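Local coordinates for protein halogenase (Chondromyces crocatus, PDB 3E1T) that binds flavin-adenine dinucleotide and is the flavin-dependent halogenase of chondrochloren biosynthesis, probably chlorinating an aromatic precursor or intermediate of that product, at residues A[287-290]-A[291-295]; A[324-327]-A[328-332]; A[264-267]-A[268-271]. All blocks are in the same frame, centred on the assembly; numbering follows the deposited sequence.

Interaction 1: residues A[287-290]-A[291-295]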
ATOM      1  N   SER A 287      -5.474  -7.657  -3.389  1.00 23.30           N
ATOM      2  CA  SER A 287      -5.138  -8.057  -2.007  1.00 22.87           C
ATOM      3  C   SER A 287      -4.500  -9.445  -1.955  1.00 22.52           C
ATOM      4  O   SER A 287      -5.124 -10.417  -2.339  1.00 22.22           O
ATOM      5  CB  SER A 287      -6.357  -8.023  -1.088  1.00 22.57           C
ATOM      6  OG  SER A 287      -5.945  -8.180   0.277  1.00 23.05           O
ATOM      7  N   TYR A 288      -3.263  -9.525  -1.479  1.00 22.24           N
ATOM      8  CA  TYR A 288      -2.493 -10.781  -1.541  1.00 23.22           C
ATOM      9  C   TYR A 288      -1.254 -10.688  -0.677  1.00 23.51           C
ATOM     10  O   TYR A 288      -0.856  -9.603  -0.262  1.00 22.70           O
ATOM     11  CB  TYR A 288      -2.076 -11.117  -2.991  1.00 22.89           C
ATOM     12  CG  TYR A 288      -1.387  -9.976  -3.688  1.00 23.39           C
ATOM     13  CD1 TYR A 288      -0.072  -9.647  -3.388  1.00 24.21           C
ATOM     14  CD2 TYR A 288      -2.066  -9.204  -4.643  1.00 26.27           C
ATOM     15  CE1 TYR A 288       0.564  -8.577  -4.010  1.00 23.75           C
ATOM     16  CE2 TYR A 288      -1.435  -8.130  -5.273  1.00 24.41           C
ATOM     17  CZ  TYR A 288      -0.119  -7.824  -4.937  1.00 24.29           C
ATOM     18  OH  TYR A 288       0.516  -6.761  -5.533  1.00 22.47           O
ATOM     19  N   CYS A 289      -0.649 -11.839  -0.422  1.00 24.88           N
ATOM     20  CA  CYS A 289       0.630 -11.912   0.257  1.00 26.26           C
ATOM     21  C   CYS A 289       1.397 -13.057  -0.390  1.00 27.52           C
ATOM     22  O   CYS A 289       0.806 -14.030  -0.850  1.00 28.23           O
ATOM     23  CB  CYS A 289       0.446 -12.152   1.756  1.00 26.02           C
ATOM     24  SG  CYS A 289       1.952 -12.008   2.777  1.00 26.35           S
ATOM     25  N   ASN A 290       2.719 -12.929  -0.440  1.00 28.39           N
ATOM     26  CA  ASN A 290       3.565 -13.992  -0.958  1.00 28.15           C
ATOM     27  C   ASN A 290       3.995 -14.973   0.125  1.00 27.78           C
ATOM     28  O   ASN A 290       4.139 -14.595   1.289  1.00 27.75           O
ATOM     29  CB  ASN A 290       4.770 -13.388  -1.684  1.00 28.66           C
ATOM     30  CG  ASN A 290       4.487 -13.136  -3.157  1.00 31.06           C
ATOM     31  OD1 ASN A 290       4.830 -13.957  -4.001  1.00 33.24           O
ATOM     32  ND2 ASN A 290       3.829 -12.007  -3.472  1.00 33.63           N
ATOM     33  N   THR A 291       4.190 -16.240  -0.253  1.00 27.25           N
ATOM     34  CA  THR A 291       4.648 -17.275   0.695  1.00 27.42           C
ATOM     35  C   THR A 291       6.062 -17.035   1.206  1.00 27.36           C
ATOM     36  O   THR A 291       6.464 -17.594   2.235  1.00 27.98           O
ATOM     37  CB  THR A 291       4.564 -18.711   0.105  1.00 27.02           C
ATOM     38  OG1 THR A 291       5.206 -18.740  -1.172  1.00 27.25           O
ATOM     39  CG2 THR A 291       3.101 -19.134  -0.069  1.00 26.96           C
ATOM     40  N   SER A 292       6.809 -16.196   0.493  1.00 27.56           N
ATOM     41  CA  SER A 292       8.168 -15.831   0.888  1.00 27.48           C
ATOM     42  C   SER A 292       8.504 -14.466   0.320  1.00 26.86           C
ATOM     43  O   SER A 292       8.049 -14.131  -0.776  1.00 26.30           O
ATOM     44  CB  SER A 292       9.179 -16.862   0.367  1.00 27.72           C
ATOM     45  OG  SER A 292      10.486 -16.592   0.882  1.00 28.92           O
ATOM     46  N   PHE A 293       9.281 -13.688   1.071  1.00 26.81           N
ATOM     47  CA  PHE A 293       9.731 -12.355   0.623  1.00 27.51           C
ATOM     48  C   PHE A 293      11.204 -12.321   0.193  1.00 28.38           C
ATOM     49  O   PHE A 293      11.679 -11.298  -0.307  1.00 27.20           O
ATOM     50  CB  PHE A 293       9.503 -11.278   1.698  1.00 26.99           C
ATOM     51  CG  PHE A 293       8.051 -11.068   2.082  1.00 27.06           C
ATOM     52  CD1 PHE A 293       7.013 -11.381   1.204  1.00 23.86           C
ATOM     53  CD2 PHE A 293       7.731 -10.509   3.316  1.00 23.94           C
ATOM     54  CE1 PHE A 293       5.671 -11.169   1.568  1.00 24.32           C
ATOM     55  CE2 PHE A 293       6.396 -10.307   3.684  1.00 24.05           C
ATOM     56  CZ  PHE A 293       5.372 -10.631   2.800  1.00 24.25           C
ATOM     57  N   TRP A 294      11.921 -13.430   0.387  1.00 30.25           N
ATOM     58  CA  TRP A 294      13.305 -13.547  -0.103  1.00 32.81           C
ATOM     59  C   TRP A 294      13.696 -15.012  -0.359  1.00 34.19           C
ATOM     60  O   TRP A 294      13.054 -15.939   0.151  1.00 34.04           O
ATOM     61  CB  TRP A 294      14.279 -12.907   0.886  1.00 32.92           C
ATOM     62  CG  TRP A 294      14.484 -13.717   2.115  1.00 34.76           C
ATOM     63  CD1 TRP A 294      13.615 -13.857   3.158  1.00 34.99           C
ATOM     64  CD2 TRP A 294      15.635 -14.510   2.439  1.00 36.05           C
ATOM     65  NE1 TRP A 294      14.154 -14.685   4.113  1.00 36.77           N
ATOM     66  CE2 TRP A 294      15.394 -15.099   3.698  1.00 36.62           C
ATOM     67  CE3 TRP A 294      16.852 -14.767   1.796  1.00 36.38           C
ATOM     68  CZ2 TRP A 294      16.323 -15.942   4.324  1.00 36.41           C
ATOM     69  CZ3 TRP A 294      17.779 -15.601   2.423  1.00 35.60           C
ATOM     70  CH2 TRP A 294      17.503 -16.182   3.667  1.00 35.65           C
ATOM     71  N   LYS A 295      14.740 -15.237  -1.145  1.00 35.54           N
ATOM     72  CA  LYS A 295      15.236 -16.618  -1.274  1.00 37.73           C
ATOM     73  C   LYS A 295      16.743 -16.762  -1.041  1.00 38.66           C
ATOM     74  O   LYS A 295      17.167 -17.198   0.038  1.00 40.34           O
ATOM     75  CB  LYS A 295      14.744 -17.298  -2.566  1.00 37.28           C
ATOM     76  CG  LYS A 295      15.162 -16.629  -3.855  1.00 38.81           C
ATOM     77  CD  LYS A 295      15.004 -17.568  -5.059  1.00 39.45           C
ATOM     78  CE  LYS A 295      15.441 -19.005  -4.739  1.00 43.08           C
ATOM     79  NZ  LYS A 295      15.734 -19.829  -5.957  1.00 44.54           N
TER

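Interaction 2: residues A[324-327]-A[328-332]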
ATOM      1  N   LEU A 324      13.391   0.220   3.245  1.00 30.74           N
ATOM      2  CA  LEU A 324      14.318   0.415   4.373  1.00 31.25           C
ATOM      3  C   LEU A 324      14.839  -0.870   5.008  1.00 31.51           C
ATOM      4  O   LEU A 324      16.018  -0.960   5.362  1.00 31.71           O
ATOM      5  CB  LEU A 324      13.661   1.263   5.462  1.00 31.26           C
ATOM      6  CG  LEU A 324      14.418   1.580   6.757  1.00 32.06           C
ATOM      7  CD1 LEU A 324      15.587   2.546   6.516  1.00 33.95           C
ATOM      8  CD2 LEU A 324      13.445   2.163   7.773  1.00 31.90           C
ATOM      9  N   LEU A 325      13.948  -1.838   5.210  1.00 31.31           N
ATOM     10  CA  LEU A 325      14.303  -3.111   5.818  1.00 31.09           C
ATOM     11  C   LEU A 325      15.226  -3.918   4.909  1.00 30.94           C
ATOM     12  O   LEU A 325      16.148  -4.594   5.377  1.00 31.30           O
ATOM     13  CB  LEU A 325      13.039  -3.928   6.115  1.00 31.17           C
ATOM     14  CG  LEU A 325      12.078  -3.396   7.182  1.00 31.37           C
ATOM     15  CD1 LEU A 325      10.829  -4.263   7.209  1.00 30.85           C
ATOM     16  CD2 LEU A 325      12.755  -3.376   8.530  1.00 29.62           C
ATOM     17  N   VAL A 326      14.954  -3.876   3.614  1.00 30.89           N
ATOM     18  CA  VAL A 326      15.796  -4.600   2.663  1.00 31.09           C
ATOM     19  C   VAL A 326      17.130  -3.863   2.543  1.00 31.14           C
ATOM     20  O   VAL A 326      18.183  -4.494   2.561  1.00 31.40           O
ATOM     21  CB  VAL A 326      15.108  -4.793   1.296  1.00 31.18           C
ATOM     22  CG1 VAL A 326      16.115  -5.223   0.226  1.00 31.19           C
ATOM     23  CG2 VAL A 326      14.047  -5.840   1.411  1.00 31.28           C
ATOM     24  N   ALA A 327      17.072  -2.534   2.485  1.00 31.45           N
ATOM     25  CA  ALA A 327      18.284  -1.694   2.432  1.00 32.24           C
ATOM     26  C   ALA A 327      19.218  -2.003   3.583  1.00 32.98           C
ATOM     27  O   ALA A 327      20.421  -2.104   3.374  1.00 33.35           O
ATOM     28  CB  ALA A 327      17.927  -0.226   2.424  1.00 31.69           C
ATOM     29  N   ARG A 328      18.664  -2.165   4.790  1.00 33.77           N
ATOM     30  CA  ARG A 328      19.443  -2.527   5.976  1.00 34.63           C
ATOM     31  C   ARG A 328      20.056  -3.908   5.900  1.00 35.54           C
ATOM     32  O   ARG A 328      21.181  -4.119   6.380  1.00 35.78           O
ATOM     33  CB  ARG A 328      18.604  -2.437   7.249  1.00 34.82           C
ATOM     34  CG  ARG A 328      18.350  -1.026   7.697  1.00 35.00           C
ATOM     35  CD  ARG A 328      17.522  -0.993   8.949  1.00 33.70           C
ATOM     36  NE  ARG A 328      17.207   0.394   9.280  1.00 35.08           N
ATOM     37  CZ  ARG A 328      16.237   0.776  10.097  1.00 34.87           C
ATOM     38  NH1 ARG A 328      15.457  -0.125  10.686  1.00 34.42           N
ATOM     39  NH2 ARG A 328      16.044   2.065  10.312  1.00 34.68           N
ATOM     40  N   ALA A 329      19.324  -4.858   5.326  1.00 36.08           N
ATOM     41  CA  ALA A 329      19.874  -6.199   5.140  1.00 36.78           C
ATOM     42  C   ALA A 329      21.054  -6.126   4.172  1.00 37.24           C
ATOM     43  O   ALA A 329      22.131  -6.660   4.464  1.00 37.34           O
ATOM     44  CB  ALA A 329      18.809  -7.177   4.646  1.00 36.65           C
ATOM     45  N   ILE A 330      20.851  -5.427   3.055  1.00 37.45           N
ATOM     46  CA  ILE A 330      21.867  -5.278   2.017  1.00 38.43           C
ATOM     47  C   ILE A 330      23.100  -4.479   2.488  1.00 39.34           C
ATOM     48  O   ILE A 330      24.227  -4.897   2.231  1.00 39.52           O
ATOM     49  CB  ILE A 330      21.282  -4.655   0.735  1.00 38.03           C
ATOM     50  CG1 ILE A 330      20.283  -5.621   0.089  1.00 37.88           C
ATOM     51  CG2 ILE A 330      22.395  -4.301  -0.260  1.00 38.79           C
ATOM     52  CD1 ILE A 330      19.503  -5.028  -1.058  1.00 38.29           C
ATOM     53  N   ASN A 331      22.878  -3.355   3.173  1.00 39.92           N
ATOM     54  CA  ASN A 331      23.974  -2.526   3.707  1.00 41.16           C
ATOM     55  C   ASN A 331      24.772  -3.232   4.799  1.00 42.06           C
ATOM     56  O   ASN A 331      25.968  -2.975   4.959  1.00 42.40           O
ATOM     57  CB  ASN A 331      23.458  -1.179   4.229  1.00 40.41           C
ATOM     58  CG  ASN A 331      23.050  -0.232   3.118  1.00 41.02           C
ATOM     59  OD1 ASN A 331      23.481  -0.375   1.963  1.00 40.26           O
ATOM     60  ND2 ASN A 331      22.221   0.758   3.460  1.00 39.45           N
ATOM     61  N   THR A 332      24.118  -4.128   5.536  1.00 43.00           N
ATOM     62  CA  THR A 332      24.768  -4.878   6.612  1.00 44.15           C
ATOM     63  C   THR A 332      25.559  -6.087   6.094  1.00 45.25           C
ATOM     64  O   THR A 332      26.594  -6.446   6.652  1.00 45.43           O
ATOM     65  CB  THR A 332      23.748  -5.323   7.683  1.00 44.07           C
ATOM     66  OG1 THR A 332      23.042  -4.177   8.176  1.00 44.43           O
ATOM     67  CG2 THR A 332      24.438  -6.003   8.849  1.00 43.88           C
TER

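Interaction 3: residues A[264-267]-A[268-271]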
ATOM      1  N   GLU A 264     -22.937  15.078  -3.393  1.00 42.61           N
ATOM      2  CA  GLU A 264     -22.910  16.515  -3.129  1.00 43.24           C
ATOM      3  C   GLU A 264     -21.530  17.147  -3.369  1.00 43.08           C
ATOM      4  O   GLU A 264     -21.433  18.224  -3.966  1.00 43.25           O
ATOM      5  CB  GLU A 264     -23.496  16.858  -1.751  1.00 43.54           C
ATOM      6  CG  GLU A 264     -22.603  16.624  -0.560  1.00 45.20           C
ATOM      7  CD  GLU A 264     -22.862  17.637   0.556  1.00 47.24           C
ATOM      8  OE1 GLU A 264     -23.499  17.263   1.566  1.00 48.61           O
ATOM      9  OE2 GLU A 264     -22.435  18.807   0.419  1.00 46.51           O
ATOM     10  N   TYR A 265     -20.461  16.467  -2.959  1.00 42.40           N
ATOM     11  CA  TYR A 265     -19.126  17.020  -3.156  1.00 41.91           C
ATOM     12  C   TYR A 265     -18.754  17.150  -4.626  1.00 41.99           C
ATOM     13  O   TYR A 265     -17.920  17.992  -4.975  1.00 41.70           O
ATOM     14  CB  TYR A 265     -18.069  16.222  -2.386  1.00 41.72           C
ATOM     15  CG  TYR A 265     -17.923  16.631  -0.935  1.00 42.14           C
ATOM     16  CD1 TYR A 265     -19.040  16.765  -0.112  1.00 42.06           C
ATOM     17  CD2 TYR A 265     -16.671  16.872  -0.382  1.00 42.01           C
ATOM     18  CE1 TYR A 265     -18.922  17.130   1.212  1.00 42.26           C
ATOM     19  CE2 TYR A 265     -16.538  17.250   0.953  1.00 42.35           C
ATOM     20  CZ  TYR A 265     -17.675  17.371   1.741  1.00 42.30           C
ATOM     21  OH  TYR A 265     -17.572  17.730   3.060  1.00 42.99           O
ATOM     22  N   LEU A 266     -19.376  16.340  -5.485  1.00 41.78           N
ATOM     23  CA  LEU A 266     -19.058  16.370  -6.922  1.00 42.28           C
ATOM     24  C   LEU A 266     -20.075  17.106  -7.802  1.00 42.79           C
ATOM     25  O   LEU A 266     -19.839  17.287  -9.005  1.00 42.79           O
ATOM     26  CB  LEU A 266     -18.793  14.955  -7.469  1.00 41.86           C
ATOM     27  CG  LEU A 266     -17.541  14.225  -6.947  1.00 41.58           C
ATOM     28  CD1 LEU A 266     -17.464  12.828  -7.524  1.00 39.45           C
ATOM     29  CD2 LEU A 266     -16.233  14.986  -7.223  1.00 40.16           C
ATOM     30  N   ALA A 267     -21.182  17.540  -7.204  1.00 43.05           N
ATOM     31  CA  ALA A 267     -22.183  18.339  -7.915  1.00 44.02           C
ATOM     32  C   ALA A 267     -21.588  19.545  -8.667  1.00 44.11           C
ATOM     33  O   ALA A 267     -21.929  19.755  -9.834  1.00 44.46           O
ATOM     34  CB  ALA A 267     -23.325  18.769  -6.972  1.00 43.81           C
ATOM     35  N   PRO A 268     -20.695  20.328  -8.021  1.00 44.38           N
ATOM     36  CA  PRO A 268     -20.060  21.436  -8.748  1.00 44.86           C
ATOM     37  C   PRO A 268     -19.008  21.003  -9.768  1.00 45.31           C
ATOM     38  O   PRO A 268     -18.502  21.842 -10.519  1.00 44.96           O
ATOM     39  CB  PRO A 268     -19.379  22.258  -7.638  1.00 44.39           C
ATOM     40  CG  PRO A 268     -19.885  21.724  -6.362  1.00 44.67           C
ATOM     41  CD  PRO A 268     -20.255  20.300  -6.616  1.00 44.70           C
ATOM     42  N   ALA A 269     -18.709  19.705  -9.809  1.00 46.01           N
ATOM     43  CA  ALA A 269     -17.505  19.222 -10.483  1.00 46.63           C
ATOM     44  C   ALA A 269     -17.717  18.716 -11.897  1.00 46.93           C
ATOM     45  O   ALA A 269     -18.799  18.249 -12.266  1.00 47.01           O
ATOM     46  CB  ALA A 269     -16.792  18.155  -9.626  1.00 46.50           C
ATOM     47  N   THR A 270     -16.662  18.842 -12.691  1.00 47.39           N
ATOM     48  CA  THR A 270     -16.602  18.229 -14.005  1.00 48.29           C
ATOM     49  C   THR A 270     -15.482  17.194 -13.998  1.00 48.52           C
ATOM     50  O   THR A 270     -14.419  17.411 -13.409  1.00 48.50           O
ATOM     51  CB  THR A 270     -16.390  19.272 -15.135  1.00 48.16           C
ATOM     52  OG1 THR A 270     -16.255  18.598 -16.391  1.00 48.93           O
ATOM     53  CG2 THR A 270     -15.153  20.127 -14.885  1.00 48.48           C
ATOM     54  N   ARG A 271     -15.733  16.058 -14.631  1.00 48.94           N
ATOM     55  CA  ARG A 271     -14.712  15.038 -14.700  1.00 49.65           C
ATOM     56  C   ARG A 271     -13.667  15.420 -15.736  1.00 49.88           C
ATOM     57  O   ARG A 271     -13.999  15.974 -16.794  1.00 50.01           O
ATOM     58  CB  ARG A 271     -15.322  13.689 -15.047  1.00 49.90           C
ATOM     59  CG  ARG A 271     -14.664  12.569 -14.288  1.00 50.44           C
ATOM     60  CD  ARG A 271     -14.944  11.236 -14.897  1.00 51.61           C
ATOM     61  NE  ARG A 271     -13.869  10.878 -15.807  1.00 53.39           N
ATOM     62  CZ  ARG A 271     -14.026  10.622 -17.098  1.00 52.80           C
ATOM     63  NH1 ARG A 271     -15.231  10.660 -17.652  1.00 52.46           N
ATOM     64  NH2 ARG A 271     -12.970  10.305 -17.826  1.00 52.29           N
TER

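Interaction 1: residues A[287-290]-A[291-295]
Cys289 and Phe293 meet through a sulfur-aromatic contact where strand 288-290 gives way to the loop after it. The sulfur comes in at the edge of the ring, near its plane. SG of Cys289 lies 3.7 Å from CZ of Phe293, and its line to the ring centroid runs 73° off the ring normal. SG stands anti to the backbone N (chi1 -171°), which brings it to the CZ corner of the ring.

The van der Waals contacts involve Asn290. Its CB is 4.0 Å from CE1 of Phe293, and its carbonyl O approaches the same CE1 obliquely at 3.8 Å.

The hydrogen bonds do not cross between the segments. Within the loop, OG of Ser292 donates to O of Trp294 at 2.7 Å, the donor tilted 21° from the carbonyl plane. The side chains of Asn290 and Thr291 bond outside the two segments. Asn290 ND2 bonds the carbonyl of Ala305, and Thr291 OG1 bonds the amide N of Glu180. Arg352, from helix 340-368, bonds Asn290 O and also makes a cation-pi contact with Phe293.

The central strand of a three-stranded antiparallel sheet thus passes into a loop whose phenylalanine ring returns to touch Cys289. Sulfur and ring edge supply the buried apolar contact, while ND2 and the carbonyl O of Asn290 have polar partners. The ring neighbours both a polarisable sulfur and the cationic Arg352.

Interaction 2: residues A[324-327]-A[328-332]
Four i to i+4 backbone hydrogen bonds join 324-327 to 328-332, from Arg328 N to Leu324 O through Asn331 N to Ala327 O, the latter 2.8 Å long, and the bond from Ile330 N to Val326 O is nearly straight at 169°.

Leu324 lies over one face of the Arg328 guanidinium. Its CG sits 3.8 Å above the plane, toward the rim, and its CD2 is 3.6 Å from NH2 of Arg328. With CG of Arg328 anti to the carbonyl carbon (chi1 -75°) and the chain extended from CG to NE, the guanidinium comes beside Leu324.

Helix 315-333 packs on several sides. Leu324 and Ala327 meet helix 17-27, Leu325 and Ala329 meet helix 340-368, and Val326 and Ile330 meet strand 163-166 in the parallel sheet of what is probably a Rossmann-type FAD-binding fold. Arg328 NE bonds the carbonyl of Gly499, and Trp502 adds a cation-pi contact. With an alanine in place of Arg328, the Gly499 carbonyl would probably lose its donor, Trp502 its cation and Leu324 the flat group it covers.

On the side facing strand 163-166, CG1 of Val326 touches CD1 of Ile330 at 3.6 Å. Further on, OG1 of Thr332 donates to O of Arg328 at 2.6 Å, sharing that carbonyl with Thr332 N, and accepts from Trp502 N.

Interaction 3: residues A[264-267]-A[268-271]
Leu266 overlaps the methyl of Ala269 with its CD2 branch, 4.0 Å from CB of Ala269. CG of Leu266 stands anti to the carbonyl carbon (chi1 -66°), and from there the CD2 branch reaches the alanine. The same pair is joined through the backbone. Ala269 N donates to Leu266 O at 2.8 Å, closing a type I beta turn from Leu266 to Ala269. The donor sits above the carbonyl plane, 61° out of it, so the bond does not follow a lone pair.

Ala267 and Pro268 fill the two corner positions. CB of Ala267 is only 3.4 Å from CD of Pro268, tighter than a usual carbon contact. CD of Pro268 also rests 3.6 Å from O of Glu264, a carbonyl of the preceding helix. As proline has no amide hydrogen, it cannot continue the helical bonding at this point.

The turn carries the chain from helix 260-266 into the short strand 270-271. Leu266 packs on Phe196 of strand 189-197, to which 270-271 pairs antiparallel. Glu264 makes a salt bridge to Lys200 in a loop, and Tyr265 meets Tyr222 of strand 218-224 edge-to-face, so the helix lies against the large mixed sheet.

In the fold
Along the chain interaction 3 comes first, then interaction 1, then interaction 2. Interactions 1 and 2 are neighbours, with centres 18 Å apart and nearest atoms about 6 Å apart. They do not touch, but both pack on helix 340-368, and Phe347 meets Phe293 of one and Leu325 and Val326 of the other. The side chains of Asn290 and Val326 each lie about 11 Å from the bound FAD, too far for direct contact. Interaction 3 joins helix 260-266 to strand 270-271, which pairs with strand 189-197 of the large mixed sheet. Its centre is 40 Å from that of interaction 1 and 46 Å from that of interaction 2, across the centre of the chain.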